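Local coordinates for protein DyP (Bjerkandera adusta, PDB 3VXJ) that probably uses a bound heme b to reduce peroxide while oxidising dyes and phenolic substrates, as other members of the dye-decolorizing peroxidase family do, at residues E391-G403 with E412-G424. Sequence-based numbering, arbitrary orientation.
Sequences EPIIGQTTPRTVG and ETFTVPLFVIPKG. With HEM (protoporphyrin IX containing Fe), chain B.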
loop_
_atom_site.group_PDB
_atom_site.type_symbol
_atom_site.label_atom_id
_atom_site.label_comp_id
_atom_site.label_asym_id
_atom_site.label_seq_id
_atom_site.Cartn_x
_atom_site.Cartn_y
_atom_site.Cartn_z
ATOM N N GLU A 391 16.524 -0.622 0.574
ATOM C CA GLU A 391 15.568 -1.123 -0.399
ATOM C C GLU A 391 15.479 -0.107 -1.558
ATOM O O GLU A 391 15.192 1.073 -1.323
ATOM C CB GLU A 391 14.225 -1.325 0.292
ATOM C CG GLU A 391 13.275 -2.261 -0.438
ATOM C CD GLU A 391 12.647 -1.613 -1.644
ATOM O OE1 GLU A 391 11.707 -0.806 -1.453
ATOM O OE2 GLU A 391 13.091 -1.915 -2.784
ATOM N N PRO A 392 15.750 -0.549 -2.801
ATOM C CA PRO A 392 15.879 0.416 -3.903
ATOM C C PRO A 392 14.602 1.134 -4.337
ATOM O O PRO A 392 14.710 2.213 -4.921
ATOM C CB PRO A 392 16.430 -0.431 -5.059
ATOM C CG PRO A 392 16.015 -1.845 -4.719
ATOM C CD PRO A 392 16.130 -1.912 -3.218
ATOM N N ILE A 393 13.423 0.564 -4.079
ATOM C CA ILE A 393 12.178 1.194 -4.501
ATOM C C ILE A 393 11.717 2.264 -3.510
ATOM O O ILE A 393 11.511 3.416 -3.908
ATOM C CB ILE A 393 11.087 0.140 -4.798
ATOM C CG1 ILE A 393 11.601 -0.905 -5.816
ATOM C CG2 ILE A 393 9.788 0.791 -5.286
ATOM C CD1 ILE A 393 12.232 -0.332 -7.103
ATOM N N ILE A 394 11.562 1.906 -2.233
ATOM C CA ILE A 394 11.056 2.879 -1.247
ATOM C C ILE A 394 11.947 3.113 -0.023
ATOM O O ILE A 394 11.578 3.870 0.857
ATOM C CB ILE A 394 9.551 2.652 -0.839
ATOM C CG1 ILE A 394 9.250 1.191 -0.517
ATOM C CG2 ILE A 394 8.612 3.180 -1.932
ATOM C CD1 ILE A 394 9.720 0.754 0.858
ATOM N N GLY A 395 13.123 2.496 0.036
ATOM C CA GLY A 395 14.057 2.784 1.130
ATOM C C GLY A 395 14.521 4.232 1.080
ATOM O O GLY A 395 14.813 4.763 0.004
ATOM N N GLN A 396 14.610 4.890 2.233
ATOM C CA GLN A 396 14.884 6.337 2.220
ATOM C C GLN A 396 16.206 6.837 2.808
ATOM O O GLN A 396 16.556 8.016 2.665
ATOM C CB GLN A 396 13.678 7.121 2.726
ATOM C CG GLN A 396 12.540 7.055 1.719
ATOM C CD GLN A 396 11.466 8.066 1.978
ATOM O OE1 GLN A 396 11.161 8.891 1.115
ATOM N NE2 GLN A 396 10.875 8.018 3.164
ATOM N N THR A 397 16.934 5.940 3.450
ATOM C CA THR A 397 18.224 6.233 4.056
ATOM C C THR A 397 19.246 6.595 2.983
ATOM O O THR A 397 19.295 5.950 1.927
ATOM C CB THR A 397 18.694 4.971 4.781
ATOM O OG1 THR A 397 17.655 4.511 5.655
ATOM C CG2 THR A 397 19.978 5.198 5.559
ATOM N N THR A 398 20.070 7.604 3.261
ATOM C CA THR A 398 21.144 7.986 2.346
ATOM C C THR A 398 22.510 7.639 2.938
ATOM O O THR A 398 22.724 7.815 4.139
ATOM C CB THR A 398 21.100 9.480 1.991
ATOM O OG1 THR A 398 21.222 10.257 3.183
ATOM C CG2 THR A 398 19.795 9.837 1.285
ATOM N N PRO A 399 23.440 7.140 2.098
ATOM C CA PRO A 399 23.257 6.893 0.667
ATOM C C PRO A 399 22.338 5.700 0.403
ATOM O O PRO A 399 22.298 4.761 1.205
ATOM C CB PRO A 399 24.678 6.581 0.184
ATOM C CG PRO A 399 25.350 6.010 1.375
ATOM C CD PRO A 399 24.810 6.807 2.531
ATOM N N ARG A 400 21.612 5.748 -0.712
ATOM C CA ARG A 400 20.687 4.669 -1.087
ATOM C C ARG A 400 21.452 3.533 -1.762
ATOM O O ARG A 400 21.271 3.247 -2.958
ATOM C CB ARG A 400 19.572 5.184 -2.009
ATOM C CG ARG A 400 18.758 6.337 -1.444
ATOM C CD ARG A 400 17.540 6.636 -2.293
ATOM N NE ARG A 400 16.478 5.665 -2.061
ATOM C CZ ARG A 400 16.063 4.740 -2.931
ATOM N NH1 ARG A 400 16.587 4.631 -4.141
ATOM N NH2 ARG A 400 15.082 3.931 -2.591
ATOM N N THR A 401 22.317 2.885 -0.989
ATOM C CA THR A 401 23.189 1.850 -1.519
ATOM C C THR A 401 22.609 0.479 -1.208
ATOM O O THR A 401 22.253 0.189 -0.062
ATOM C CB THR A 401 24.621 2.019 -0.974
ATOM O OG1 THR A 401 25.079 3.329 -1.325
ATOM C CG2 THR A 401 25.567 0.991 -1.573
ATOM N N VAL A 402 22.502 -0.353 -2.242
ATOM C CA VAL A 402 22.024 -1.723 -2.096
ATOM C C VAL A 402 23.010 -2.705 -2.743
ATOM O O VAL A 402 23.563 -2.430 -3.804
ATOM C CB VAL A 402 20.589 -1.888 -2.676
ATOM C CG1 VAL A 402 20.559 -1.632 -4.180
ATOM C CG2 VAL A 402 20.005 -3.256 -2.329
ATOM N N GLY A 403 23.208 -3.857 -2.106
ATOM C CA GLY A 403 24.114 -4.859 -2.644
ATOM C C GLY A 403 23.360 -5.960 -3.358
ATOM O O GLY A 403 22.124 -6.035 -3.314
ATOM N N GLU A 412 29.017 -6.317 -5.573
ATOM C CA GLU A 412 28.863 -5.035 -6.240
ATOM C C GLU A 412 27.701 -4.279 -5.610
ATOM O O GLU A 412 26.608 -4.822 -5.434
ATOM C CB GLU A 412 28.635 -5.218 -7.743
ATOM C CG GLU A 412 28.586 -3.904 -8.522
ATOM C CD GLU A 412 28.155 -4.087 -9.964
ATOM O OE1 GLU A 412 27.572 -5.140 -10.290
ATOM O OE2 GLU A 412 28.392 -3.168 -10.777
ATOM N N THR A 413 27.945 -3.024 -5.262
ATOM C CA THR A 413 26.880 -2.187 -4.728
ATOM C C THR A 413 26.340 -1.242 -5.791
ATOM O O THR A 413 27.064 -0.783 -6.679
ATOM C CB THR A 413 27.331 -1.392 -3.488
ATOM O OG1 THR A 413 28.335 -0.456 -3.865
ATOM C CG2 THR A 413 27.880 -2.325 -2.415
ATOM N N PHE A 414 25.047 -0.975 -5.688
ATOM C CA PHE A 414 24.369 -0.038 -6.560
ATOM C C PHE A 414 23.885 1.124 -5.696
ATOM O O PHE A 414 23.244 0.902 -4.664
ATOM C CB PHE A 414 23.180 -0.726 -7.254
ATOM C CG PHE A 414 23.575 -1.781 -8.263
ATOM C CD1 PHE A 414 23.360 -1.572 -9.624
ATOM C CD2 PHE A 414 24.134 -2.994 -7.853
ATOM C CE1 PHE A 414 23.707 -2.540 -10.562
ATOM C CE2 PHE A 414 24.502 -3.967 -8.789
ATOM C CZ PHE A 414 24.283 -3.738 -10.143
ATOM N N THR A 415 24.207 2.350 -6.095
ATOM C CA THR A 415 23.653 3.529 -5.435
ATOM C C THR A 415 22.531 4.053 -6.324
ATOM O O THR A 415 22.752 4.518 -7.442
ATOM C CB THR A 415 24.727 4.593 -5.133
ATOM O OG1 THR A 415 25.709 4.031 -4.250
ATOM C CG2 THR A 415 24.106 5.816 -4.458
ATOM N N VAL A 416 21.312 3.947 -5.814
ATOM C CA VAL A 416 20.122 4.063 -6.643
ATOM C C VAL A 416 19.454 5.421 -6.395
ATOM O O VAL A 416 19.130 5.748 -5.254
ATOM C CB VAL A 416 19.152 2.898 -6.334
ATOM C CG1 VAL A 416 17.931 2.953 -7.240
ATOM C CG2 VAL A 416 19.865 1.549 -6.487
ATOM N N PRO A 417 19.256 6.227 -7.457
ATOM C CA PRO A 417 18.481 7.461 -7.275
ATOM C C PRO A 417 17.087 7.139 -6.740
ATOM O O PRO A 417 16.543 6.076 -7.050
ATOM C CB PRO A 417 18.359 8.015 -8.699
ATOM C CG PRO A 417 19.481 7.414 -9.454
ATOM C CD PRO A 417 19.681 6.047 -8.856
ATOM N N LEU A 418 16.502 8.044 -5.960
ATOM C CA LEU A 418 15.139 7.831 -5.481
ATOM C C LEU A 418 14.145 8.073 -6.617
ATOM O O LEU A 418 14.109 9.158 -7.204
ATOM C CB LEU A 418 14.834 8.730 -4.279
ATOM C CG LEU A 418 13.522 8.481 -3.513
ATOM C CD1 LEU A 418 13.370 7.056 -2.975
ATOM C CD2 LEU A 418 13.364 9.496 -2.376
ATOM N N PHE A 419 13.354 7.051 -6.939
ATOM C CA PHE A 419 12.365 7.142 -8.015
ATOM C C PHE A 419 10.934 7.272 -7.491
ATOM O O PHE A 419 9.980 7.360 -8.279
ATOM C CB PHE A 419 12.442 5.918 -8.929
ATOM C CG PHE A 419 13.803 5.654 -9.495
ATOM C CD1 PHE A 419 14.417 6.583 -10.328
ATOM C CD2 PHE A 419 14.453 4.463 -9.222
ATOM C CE1 PHE A 419 15.685 6.333 -10.866
ATOM C CE2 PHE A 419 15.724 4.201 -9.755
ATOM C CZ PHE A 419 16.332 5.137 -10.572
ATOM N N VAL A 420 10.799 7.264 -6.168
ATOM C CA VAL A 420 9.508 7.323 -5.496
ATOM C C VAL A 420 9.576 8.467 -4.494
ATOM O O VAL A 420 10.364 8.428 -3.553
ATOM C CB VAL A 420 9.177 5.998 -4.764
ATOM C CG1 VAL A 420 7.867 6.127 -3.998
ATOM C CG2 VAL A 420 9.102 4.831 -5.759
ATOM N N ILE A 421 8.763 9.494 -4.710
ATOM C CA ILE A 421 8.837 10.716 -3.926
ATOM C C ILE A 421 7.568 10.870 -3.087
ATOM O O ILE A 421 6.480 11.014 -3.649
ATOM C CB ILE A 421 8.958 11.954 -4.843
ATOM C CG1 ILE A 421 10.081 11.779 -5.881
ATOM C CG2 ILE A 421 9.155 13.227 -4.019
ATOM C CD1 ILE A 421 11.493 11.698 -5.309
ATOM N N PRO A 422 7.686 10.821 -1.748
ATOM C CA PRO A 422 6.497 11.080 -0.927
ATOM C C PRO A 422 6.078 12.545 -1.016
ATOM O O PRO A 422 6.888 13.450 -0.772
ATOM C CB PRO A 422 6.966 10.725 0.498
ATOM C CG PRO A 422 8.208 9.873 0.305
ATOM C CD PRO A 422 8.854 10.431 -0.932
ATOM N N LYS A 423 4.816 12.767 -1.383
ATOM C CA LYS A 423 4.261 14.114 -1.547
ATOM C C LYS A 423 3.288 14.472 -0.431
ATOM O O LYS A 423 2.747 15.577 -0.408
ATOM C CB LYS A 423 3.549 14.241 -2.896
ATOM C CG LYS A 423 4.430 13.983 -4.122
ATOM C CD LYS A 423 5.618 14.939 -4.219
ATOM C CE LYS A 423 5.173 16.370 -4.541
ATOM N NZ LYS A 423 6.329 17.304 -4.471
ATOM N N GLY A 424 3.087 13.550 0.501
ATOM C CA GLY A 424 2.112 13.719 1.565
ATOM C C GLY A 424 1.550 12.377 1.969
ATOM O O GLY A 424 1.726 11.367 1.273
HETATM C CHA HEM B . 4.592 -5.720 -2.753
HETATM C CHB HEM B . 5.180 -1.914 -5.674
HETATM C CHC HEM B . 5.489 1.031 -1.850
HETATM C CHD HEM B . 4.868 -2.753 1.094
HETATM C C1A HEM B . 4.759 -4.953 -3.873
HETATM C C2A HEM B . 4.812 -5.450 -5.229
HETATM C C3A HEM B . 4.986 -4.389 -6.037
HETATM C C4A HEM B . 5.015 -3.201 -5.215
HETATM C CMA HEM B . 5.103 -4.389 -7.573
HETATM C CAA HEM B . 4.754 -6.944 -5.622
HETATM C CBA HEM B . 3.349 -7.506 -5.847
HETATM C CGA HEM B . 2.554 -7.701 -4.577
HETATM O O1A HEM B . 2.861 -8.606 -3.771
HETATM O O2A HEM B . 1.561 -6.945 -4.385
HETATM C C1B HEM B . 5.301 -0.778 -4.899
HETATM C C2B HEM B . 5.482 0.570 -5.396
HETATM C C3B HEM B . 5.564 1.390 -4.331
HETATM C C4B HEM B . 5.421 0.575 -3.143
HETATM C CMB HEM B . 5.581 0.932 -6.894
HETATM C CAB HEM B . 5.737 2.924 -4.309
HETATM C CBB HEM B . 5.379 3.694 -5.339
HETATM C C1C HEM B . 5.395 0.253 -0.724
HETATM C C2C HEM B . 5.528 0.721 0.642
HETATM C C3C HEM B . 5.371 -0.331 1.460
HETATM C C4C HEM B . 5.127 -1.489 0.627
HETATM C CMC HEM B . 5.788 2.189 1.032
HETATM C CAC HEM B . 5.407 -0.379 3.011
HETATM C CBC HEM B . 6.257 0.377 3.720
HETATM C C1D HEM B . 4.672 -3.871 0.323
HETATM C C2D HEM B . 4.298 -5.155 0.862
HETATM C C3D HEM B . 4.226 -6.070 -0.321
HETATM C C4D HEM B . 4.553 -5.258 -1.465
HETATM C CMD HEM B . 4.038 -5.568 2.320
HETATM C CAD HEM B . 3.887 -7.567 -0.246
HETATM C CBD HEM B . 5.164 -8.305 0.143
HETATM C CGD HEM B . 4.928 -9.784 0.290
HETATM O O1D HEM B . 5.697 -10.564 -0.334
HETATM O O2D HEM B . 3.992 -10.187 1.017
HETATM N NA HEM B . 4.909 -3.590 -3.904
HETATM N NB HEM B . 5.301 -0.750 -3.510
HETATM N NC HEM B . 5.189 -1.107 -0.690
HETATM N ND HEM B . 4.785 -3.953 -1.063
HETATM FE FE HEM B . 5.117 -2.351 -2.291
HETATM O O HOH W 1 13.146 4.382 -5.953
HETATM O O HOH W 2 10.276 7.202 -1.125
HETATM O O HOH W 3 3.138 -2.152 -2.413
#
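Strands 401-403 and 413-415 pair as a short antiparallel beta hairpin, their axes at 153°. Val402 and Phe414 form its hydrogen-bonded pair: Val402 N reaches Phe414 O and Phe414 N reaches Val402 O, each at 2.8 Å. Beyond them Val416 N donates to O of Arg400, a residue centring an inverse gamma turn. Thr401 and Thr415 suit the non-hydrogen-bonded position, since their beta-branched side chains share a face and their OG1 atoms hydrogen-bond at 3.1 Å. On the other face Val402 CG1 packs 4.0 Å from Val416 CG2.

Buried Arg400 joins this hairpin to the loop 391-396. Its chain bends at CG-CD (chi3 77°), which turns the guanidinium back onto three carbonyls. NE and NH2 both grip Gly395 O, NH2 at 2.7 Å on a lone pair; NH1 and NH2 share Pro392 O from one face of that carbonyl; NH1 also meets Val416 O, at 3.0 Å and from above the carbonyl plane. Five hydrogen bonds, from three nitrogens, fix the group's rotation, while Leu418 CD1 lies over one face. A leucine in its place would probably leave the oxygens of Pro392, Gly395 and Val416 without these donors and weaken the tie between loop and hairpin.

That loop lies on the proximal side of the heme. Glu391 takes the backbone N-H groups of Ile393 and Ile394 on its carboxylate, and its OE1 also bonds ND1 of His308, the axial ligand. Aliphatic side chains suit the heme: Ile394 CG1 lies over the porphyrin face near HEM C2C, and Val420 CG1, beside Ile394 CG2, packs 3.7 Å from the vinyl carbon HEM CBB. Where strand 420-430 begins, one water donates to Gln396 OE1, whose amide Asp103 orients by accepting from NE2, and to Val420 O, the latter at 2.7 Å.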